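Glycinin A3B4 subunit (Glycine max, PDB 2D5F) serves as a seed storage protein, an 11S globulin of the cupin family that assembles into hexamers in soybean seed. Local coordinates at residues S453-K456 with D457-A461; I462-E465 with V466-S470; S476-R479 with Q480-Q484. All coordinates share one frame; numbering follows the deposited sequence.

Interaction 1. Residues S453-K456 with D457-A461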
loop_
_atom_site.group_PDB
_atom_site.type_symbol
_atom_site.label_atom_id
_atom_site.label_comp_id
_atom_site.label_asym_id
_atom_site.label_seq_id
_atom_site.Cartn_x
_atom_site.Cartn_y
_atom_site.Cartn_z
ATOM N N SER B 453 4.030 15.331 20.833
ATOM C CA SER B 453 3.069 15.286 21.914
ATOM C C SER B 453 3.469 16.370 22.902
ATOM O O SER B 453 4.658 16.597 23.114
ATOM C CB SER B 453 3.105 13.916 22.594
ATOM O OG SER B 453 2.241 13.885 23.718
ATOM N N TYR B 454 2.492 17.071 23.470
ATOM C CA TYR B 454 2.814 18.089 24.463
ATOM C C TYR B 454 2.301 17.592 25.820
ATOM O O TYR B 454 1.240 16.970 25.910
ATOM C CB TYR B 454 2.249 19.462 24.070
ATOM C CG TYR B 454 0.751 19.577 23.873
ATOM C CD1 TYR B 454 -0.029 20.326 24.763
ATOM C CD2 TYR B 454 0.124 19.016 22.762
ATOM C CE1 TYR B 454 -1.389 20.521 24.547
ATOM C CE2 TYR B 454 -1.242 19.202 22.534
ATOM C CZ TYR B 454 -1.991 19.958 23.429
ATOM O OH TYR B 454 -3.338 20.153 23.205
ATOM N N ILE B 455 3.077 17.832 26.870
ATOM C CA ILE B 455 2.722 17.331 28.185
ATOM C C ILE B 455 1.361 17.750 28.739
ATOM O O ILE B 455 0.722 16.968 29.435
ATOM C CB ILE B 455 3.861 17.621 29.186
ATOM C CG1 ILE B 455 5.111 16.862 28.716
ATOM C CG2 ILE B 455 3.466 17.181 30.604
ATOM C CD1 ILE B 455 6.363 17.053 29.548
ATOM N N LYS B 456 0.897 18.955 28.434
ATOM C CA LYS B 456 -0.425 19.364 28.921
ATOM C C LYS B 456 -1.462 18.334 28.453
ATOM O O LYS B 456 -2.298 17.873 29.230
ATOM C CB LYS B 456 -0.815 20.741 28.376
ATOM C CG LYS B 456 0.023 21.892 28.894
ATOM C CD LYS B 456 -0.398 23.213 28.255
ATOM C CE LYS B 456 -1.868 23.521 28.540
ATOM N NZ LYS B 456 -2.338 24.732 27.810
ATOM N N ASP B 457 -1.394 17.976 27.176
ATOM C CA ASP B 457 -2.317 17.010 26.597
ATOM C C ASP B 457 -2.142 15.632 27.233
ATOM O O ASP B 457 -3.096 14.859 27.334
ATOM C CB ASP B 457 -2.094 16.932 25.084
ATOM C CG ASP B 457 -3.010 15.932 24.407
ATOM O OD1 ASP B 457 -4.242 16.141 24.409
ATOM O OD2 ASP B 457 -2.493 14.931 23.875
ATOM N N VAL B 458 -0.922 15.326 27.658
ATOM C CA VAL B 458 -0.642 14.042 28.292
ATOM C C VAL B 458 -1.371 13.962 29.630
ATOM O O VAL B 458 -1.959 12.933 29.963
ATOM C CB VAL B 458 0.877 13.842 28.527
ATOM C CG1 VAL B 458 1.117 12.560 29.302
ATOM C CG2 VAL B 458 1.608 13.782 27.189
ATOM N N PHE B 459 -1.338 15.050 30.398
ATOM C CA PHE B 459 -2.026 15.074 31.690
ATOM C C PHE B 459 -3.510 14.759 31.490
ATOM O O PHE B 459 -4.110 14.022 32.271
ATOM C CB PHE B 459 -1.896 16.453 32.354
ATOM C CG PHE B 459 -0.507 16.777 32.838
ATOM C CD1 PHE B 459 -0.070 18.100 32.880
ATOM C CD2 PHE B 459 0.358 15.775 33.256
ATOM C CE1 PHE B 459 1.212 18.418 33.330
ATOM C CE2 PHE B 459 1.647 16.082 33.710
ATOM C CZ PHE B 459 2.071 17.405 33.745
ATOM N N ARG B 460 -4.092 15.310 30.429
ATOM C CA ARG B 460 -5.507 15.094 30.152
ATOM C C ARG B 460 -5.848 13.640 29.840
ATOM O O ARG B 460 -6.963 13.187 30.109
ATOM C CB ARG B 460 -5.965 15.987 28.994
ATOM C CG ARG B 460 -5.824 17.480 29.266
ATOM C CD ARG B 460 -6.725 18.300 28.361
ATOM N NE ARG B 460 -6.314 18.264 26.962
ATOM C CZ ARG B 460 -5.371 19.043 26.436
ATOM N NH1 ARG B 460 -4.727 19.928 27.191
ATOM N NH2 ARG B 460 -5.081 18.946 25.147
ATOM N N ALA B 461 -4.883 12.908 29.291
ATOM C CA ALA B 461 -5.098 11.513 28.922
ATOM C C ALA B 461 -4.926 10.523 30.071
ATOM O O ALA B 461 -5.418 9.395 30.002
ATOM C CB ALA B 461 -4.156 11.140 27.770
HETATM O O HOH W 1 0.071 15.438 22.888
#
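Y454 lays its phenol ring over D457 CB and reaches forward to R460 from the start of helix 455-461, where strand 452-454 of the second cupin barrel runs into the first helix of its extended helical domain. Y454 is the N-cap residue. Polar contacts come first: R460 NH2 donates to Y454 OH at 2.9 Å, and the hydroxyl lies almost exactly in the guanidinium plane. The same NH2 makes a salt bridge with D457 OD1, so one nitrogen ties together two side chains a turn apart. The other carboxylate oxygen, OD2, is bonded to G84 N of the second subunit, and K456 turns its amine away to N486 O and G488 O.

Within this stretch, both ring contacts are CH-pi. D457 CB sits over the centre of the Y454 ring, 3.5 Å from the centroid, while the carboxylate plane is turned only 28° from the ring. Y454 can cover it because its CG stands between the backbone N and the carbonyl carbon (chi1 59°), folding the ring back over the first turn. I455 CG2 lies over the F459 ring nearer its rim, with CG2 and CZ 3.4 Å apart; F459 also meets F217 of the second subunit edge-to-face.

Backbone bonds begin the helix: V458 N to Y454 O at 3.2 Å, then F459 N to I455 O at 3.0 Å. A water closes the strand side, held by S453 OG at 2.8 Å, accepting from Y454 N and donating to D457 OD2 at 2.8 Å.

Interaction 2. Residues I462-E465 with V466-S470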
loop_
_atom_site.group_PDB
_atom_site.type_symbol
_atom_site.label_atom_id
_atom_site.label_comp_id
_atom_site.label_asym_id
_atom_site.label_seq_id
_atom_site.Cartn_x
_atom_site.Cartn_y
_atom_site.Cartn_z
ATOM N N ILE B 462 -4.240 10.948 31.126
ATOM C CA ILE B 462 -3.966 10.094 32.280
ATOM C C ILE B 462 -5.008 10.249 33.386
ATOM O O ILE B 462 -5.430 11.362 33.703
ATOM C CB ILE B 462 -2.568 10.413 32.836
ATOM C CG1 ILE B 462 -1.526 10.161 31.745
ATOM C CG2 ILE B 462 -2.281 9.575 34.078
ATOM C CD1 ILE B 462 -0.124 10.619 32.093
ATOM N N PRO B 463 -5.428 9.127 33.998
ATOM C CA PRO B 463 -6.431 9.176 35.067
ATOM C C PRO B 463 -5.991 10.053 36.232
ATOM O O PRO B 463 -4.826 10.042 36.631
ATOM C CB PRO B 463 -6.583 7.707 35.474
ATOM C CG PRO B 463 -6.198 6.959 34.227
ATOM C CD PRO B 463 -5.000 7.739 33.754
ATOM N N SER B 464 -6.937 10.808 36.771
ATOM C CA SER B 464 -6.671 11.700 37.884
ATOM C C SER B 464 -5.849 11.059 38.999
ATOM O O SER B 464 -4.876 11.644 39.466
ATOM C CB SER B 464 -7.983 12.222 38.464
ATOM O OG SER B 464 -7.723 13.002 39.617
ATOM N N GLU B 465 -6.232 9.862 39.424
ATOM C CA GLU B 465 -5.506 9.197 40.499
ATOM C C GLU B 465 -4.127 8.694 40.106
ATOM O O GLU B 465 -3.282 8.448 40.978
ATOM C CB GLU B 465 -6.330 8.053 41.087
ATOM C CG GLU B 465 -7.352 8.532 42.107
ATOM C CD GLU B 465 -8.014 7.392 42.849
ATOM O OE1 GLU B 465 -7.312 6.420 43.192
ATOM O OE2 GLU B 465 -9.232 7.476 43.103
ATOM N N VAL B 466 -3.883 8.527 38.809
ATOM C CA VAL B 466 -2.556 8.089 38.393
ATOM C C VAL B 466 -1.669 9.311 38.572
ATOM O O VAL B 466 -0.544 9.206 39.045
ATOM C CB VAL B 466 -2.515 7.624 36.912
ATOM C CG1 VAL B 466 -1.068 7.482 36.452
ATOM C CG2 VAL B 466 -3.216 6.281 36.771
ATOM N N LEU B 467 -2.203 10.473 38.213
ATOM C CA LEU B 467 -1.483 11.736 38.342
ATOM C C LEU B 467 -1.226 12.071 39.821
ATOM O O LEU B 467 -0.130 12.494 40.187
ATOM C CB LEU B 467 -2.291 12.857 37.680
ATOM C CG LEU B 467 -1.898 13.401 36.293
ATOM C CD1 LEU B 467 -1.174 12.362 35.465
ATOM C CD2 LEU B 467 -3.153 13.888 35.585
ATOM N N SER B 468 -2.238 11.880 40.664
ATOM C CA SER B 468 -2.098 12.169 42.095
ATOM C C SER B 468 -0.966 11.372 42.715
ATOM O O SER B 468 -0.096 11.925 43.380
ATOM C CB SER B 468 -3.394 11.854 42.845
ATOM O OG SER B 468 -4.372 12.851 42.605
ATOM N N ASN B 469 -0.990 10.065 42.494
ATOM C CA ASN B 469 0.031 9.179 43.029
ATOM C C ASN B 469 1.396 9.361 42.362
ATOM O O ASN B 469 2.430 9.049 42.955
ATOM C CB ASN B 469 -0.443 7.731 42.900
ATOM C CG ASN B 469 -1.556 7.398 43.886
ATOM O OD1 ASN B 469 -1.301 7.195 45.072
ATOM N ND2 ASN B 469 -2.795 7.359 43.401
ATOM N N SER B 470 1.404 9.870 41.134
ATOM C CA SER B 470 2.657 10.078 40.428
ATOM C C SER B 470 3.406 11.297 40.943
ATOM O O SER B 470 4.618 11.245 41.142
ATOM C CB SER B 470 2.408 10.237 38.918
ATOM O OG SER B 470 2.050 9.002 38.322
HETATM O O HOH W 2 -7.218 12.397 42.432
HETATM O O HOH W 3 -5.304 6.610 44.715
#
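I462 CG2 is wedged against two residues of the next helix, lying 3.4 Å from V466 CG1 and 3.3 Å from L467 CD1. Both approaches are tighter than usual van der Waals contact, and in each the side chains cross at about a right angle. The methyl stands beside the I462 carbonyl carbon, with CG1 taking the place beside the backbone N (chi1 -60°). P463, at the N-cap position of helix 464-471, lies alongside V466, its CD meeting V466 CG2.

Around this apolar corner, carbonyls with two donors hold the first turns. P463 O takes L467 N nearly end-on, at 3.1 Å, and V466 N from well above the carbonyl plane at 2.8 Å. E465 O is likewise gripped twice by N469: from its backbone N, and from ND2 at 2.7 Å, with the oxygen near the plane of the amide. That bond helps fix the amide's rotation. S470 repeats the pattern one residue on, its N and OG reaching V466 O from opposite faces of the carbonyl plane.

Two waters form the next shell. One accepts from N469 ND2 and donates to E465 OE1 at 2.5 Å, the same carboxylate oxygen that receives S245 N of the second subunit. The other bridges S464 OG and S468 OG at 2.9 Å each, while S464 OG also bonds Q475.

Beyond them, S464, L467 and S468 pack against V478 of helix 475-483, and the second subunit flanks helix 464-471 through H111 beside P463, V240 beside N469 and L59 beside S470.

Interaction 3. Residues S476-R479 with Q480-Q484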
loop_
_atom_site.group_PDB
_atom_site.type_symbol
_atom_site.label_atom_id
_atom_site.label_comp_id
_atom_site.label_asym_id
_atom_site.label_seq_id
_atom_site.Cartn_x
_atom_site.Cartn_y
_atom_site.Cartn_z
ATOM N N SER B 476 -7.804 18.369 43.854
ATOM C CA SER B 476 -8.075 19.693 43.299
ATOM C C SER B 476 -6.915 20.167 42.429
ATOM O O SER B 476 -7.131 20.733 41.361
ATOM C CB SER B 476 -8.342 20.709 44.419
ATOM O OG SER B 476 -7.212 20.867 45.260
ATOM N N GLN B 477 -5.686 19.940 42.886
ATOM C CA GLN B 477 -4.511 20.345 42.117
ATOM C C GLN B 477 -4.512 19.640 40.758
ATOM O O GLN B 477 -4.287 20.271 39.729
ATOM C CB GLN B 477 -3.220 20.002 42.874
ATOM C CG GLN B 477 -2.957 20.852 44.111
ATOM C CD GLN B 477 -1.665 20.469 44.817
ATOM O OE1 GLN B 477 -1.528 19.352 45.319
ATOM N NE2 GLN B 477 -0.709 21.395 44.856
ATOM N N VAL B 478 -4.766 18.334 40.765
ATOM C CA VAL B 478 -4.804 17.552 39.530
ATOM C C VAL B 478 -5.879 18.095 38.602
ATOM O O VAL B 478 -5.653 18.283 37.403
ATOM C CB VAL B 478 -5.098 16.058 39.818
ATOM C CG1 VAL B 478 -5.378 15.311 38.512
ATOM C CG2 VAL B 478 -3.912 15.427 40.530
ATOM N N ARG B 479 -7.052 18.350 39.169
ATOM C CA ARG B 479 -8.174 18.878 38.410
ATOM C C ARG B 479 -7.819 20.174 37.691
ATOM O O ARG B 479 -8.190 20.372 36.535
ATOM C CB ARG B 479 -9.361 19.107 39.348
ATOM C CG ARG B 479 -10.382 20.108 38.849
ATOM C CD ARG B 479 -11.660 19.978 39.641
ATOM N NE ARG B 479 -12.339 18.735 39.300
ATOM C CZ ARG B 479 -13.065 18.569 38.201
ATOM N NH1 ARG B 479 -13.212 19.573 37.344
ATOM N NH2 ARG B 479 -13.626 17.397 37.948
ATOM N N GLN B 480 -7.096 21.053 38.376
ATOM C CA GLN B 480 -6.706 22.329 37.793
ATOM C C GLN B 480 -5.707 22.123 36.650
ATOM O O GLN B 480 -5.691 22.887 35.688
ATOM C CB GLN B 480 -6.111 23.240 38.877
ATOM C CG GLN B 480 -4.597 23.363 38.848
ATOM C CD GLN B 480 -4.146 24.707 38.318
ATOM O OE1 GLN B 480 -4.684 25.209 37.332
ATOM N NE2 GLN B 480 -3.154 25.298 38.971
ATOM N N LEU B 481 -4.879 21.088 36.762
ATOM C CA LEU B 481 -3.894 20.782 35.727
ATOM C C LEU B 481 -4.566 20.242 34.473
ATOM O O LEU B 481 -4.220 20.632 33.358
ATOM C CB LEU B 481 -2.891 19.738 36.217
ATOM C CG LEU B 481 -1.509 20.185 36.692
ATOM C CD1 LEU B 481 -0.639 18.943 36.856
ATOM C CD2 LEU B 481 -0.875 21.143 35.682
ATOM N N LYS B 482 -5.529 19.348 34.666
ATOM C CA LYS B 482 -6.238 18.727 33.556
ATOM C C LYS B 482 -7.319 19.569 32.904
ATOM O O LYS B 482 -7.588 19.409 31.713
ATOM C CB LYS B 482 -6.871 17.403 34.001
ATOM C CG LYS B 482 -5.885 16.382 34.526
ATOM C CD LYS B 482 -6.561 15.052 34.818
ATOM C CE LYS B 482 -7.078 14.393 33.547
ATOM N NZ LYS B 482 -7.563 13.012 33.812
ATOM N N TYR B 483 -7.937 20.474 33.656
ATOM C CA TYR B 483 -9.027 21.255 33.084
ATOM C C TYR B 483 -8.912 22.775 33.022
ATOM O O TYR B 483 -9.611 23.411 32.236
ATOM C CB TYR B 483 -10.321 20.874 33.801
ATOM C CG TYR B 483 -10.567 19.381 33.829
ATOM C CD1 TYR B 483 -10.783 18.666 32.648
ATOM C CD2 TYR B 483 -10.578 18.678 35.036
ATOM C CE1 TYR B 483 -11.004 17.292 32.668
ATOM C CE2 TYR B 483 -10.796 17.301 35.065
ATOM C CZ TYR B 483 -11.010 16.617 33.876
ATOM O OH TYR B 483 -11.227 15.259 33.895
ATOM N N GLN B 484 -8.045 23.373 33.826
ATOM C CA GLN B 484 -7.930 24.827 33.805
ATOM C C GLN B 484 -6.872 25.371 32.852
ATOM O O GLN B 484 -5.832 24.749 32.627
ATOM C CB GLN B 484 -7.679 25.358 35.225
ATOM C CG GLN B 484 -8.830 25.079 36.189
ATOM C CD GLN B 484 -8.661 25.756 37.543
ATOM O OE1 GLN B 484 -9.493 25.588 38.440
ATOM N NE2 GLN B 484 -7.585 26.525 37.696
#
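Helix 475-483, the last helix of the chain's C-terminal cupin half, carries R479 and Y483 one turn apart. The CD2-CE2 side of the Y483 ring lies against one face of the R479 guanidinium: CD2 is 3.6 Å from NH1, and CE2 stands above the guanidinium plane toward its rim. The two planes are 27° apart, far from perpendicular, and the side chains cross obliquely. R479 gets there with its CG opposite the backbone N (chi1 158°) and a bend farther out at chi3. Its NH2 is bonded to L107 O of the second subunit, whose S110 OG also bonds Y483 OH, so both polar ends of the pair point into the interface. From the neighbouring position, K482 CB sits over the centre of a Y483 ring face.

On another side of the helix, V478 and K482 run alongside each other, CG1 meeting CD at 3.9 Å. The lysine amine continues to I462 O of its own chain and to D109 and S110 of the second subunit; its charge is thus met by the D109 carboxylate.

Underneath, the backbone joins K482 N to V478 O at 2.9 Å, nearly straight on to the carbonyl, and Y483 N to R479 O, also at 2.9 Å. Q480 N to S476 O and L481 N to Q477 O complete the regular i to i+4 bonding of an alpha helix, here a subunit-facing helix of a bicupin seed globulin.

How the interactions relate
The three contacts follow one another along helices 455-461, 464-471 and 475-483, and their centres are only 11 to 13 Å apart. K482 of interaction 3 is the common neighbour: its NZ lies 2.7 Å from I462 O of interaction 2, probably hydrogen-bonded, and its CE is 3.3 Å from F459 O of interaction 1. Apart from the lysine, interactions 2 and 3 come closest through V478 CG2, 3.3 Å from S468 OG. L467 CD2 in turn is 3.5 Å from F459 O. All three contacts touch the second subunit, consistent with these helices helping to join subunits. A bound magnesium ion is about 10 Å from the side chain of Y454, in interaction 1.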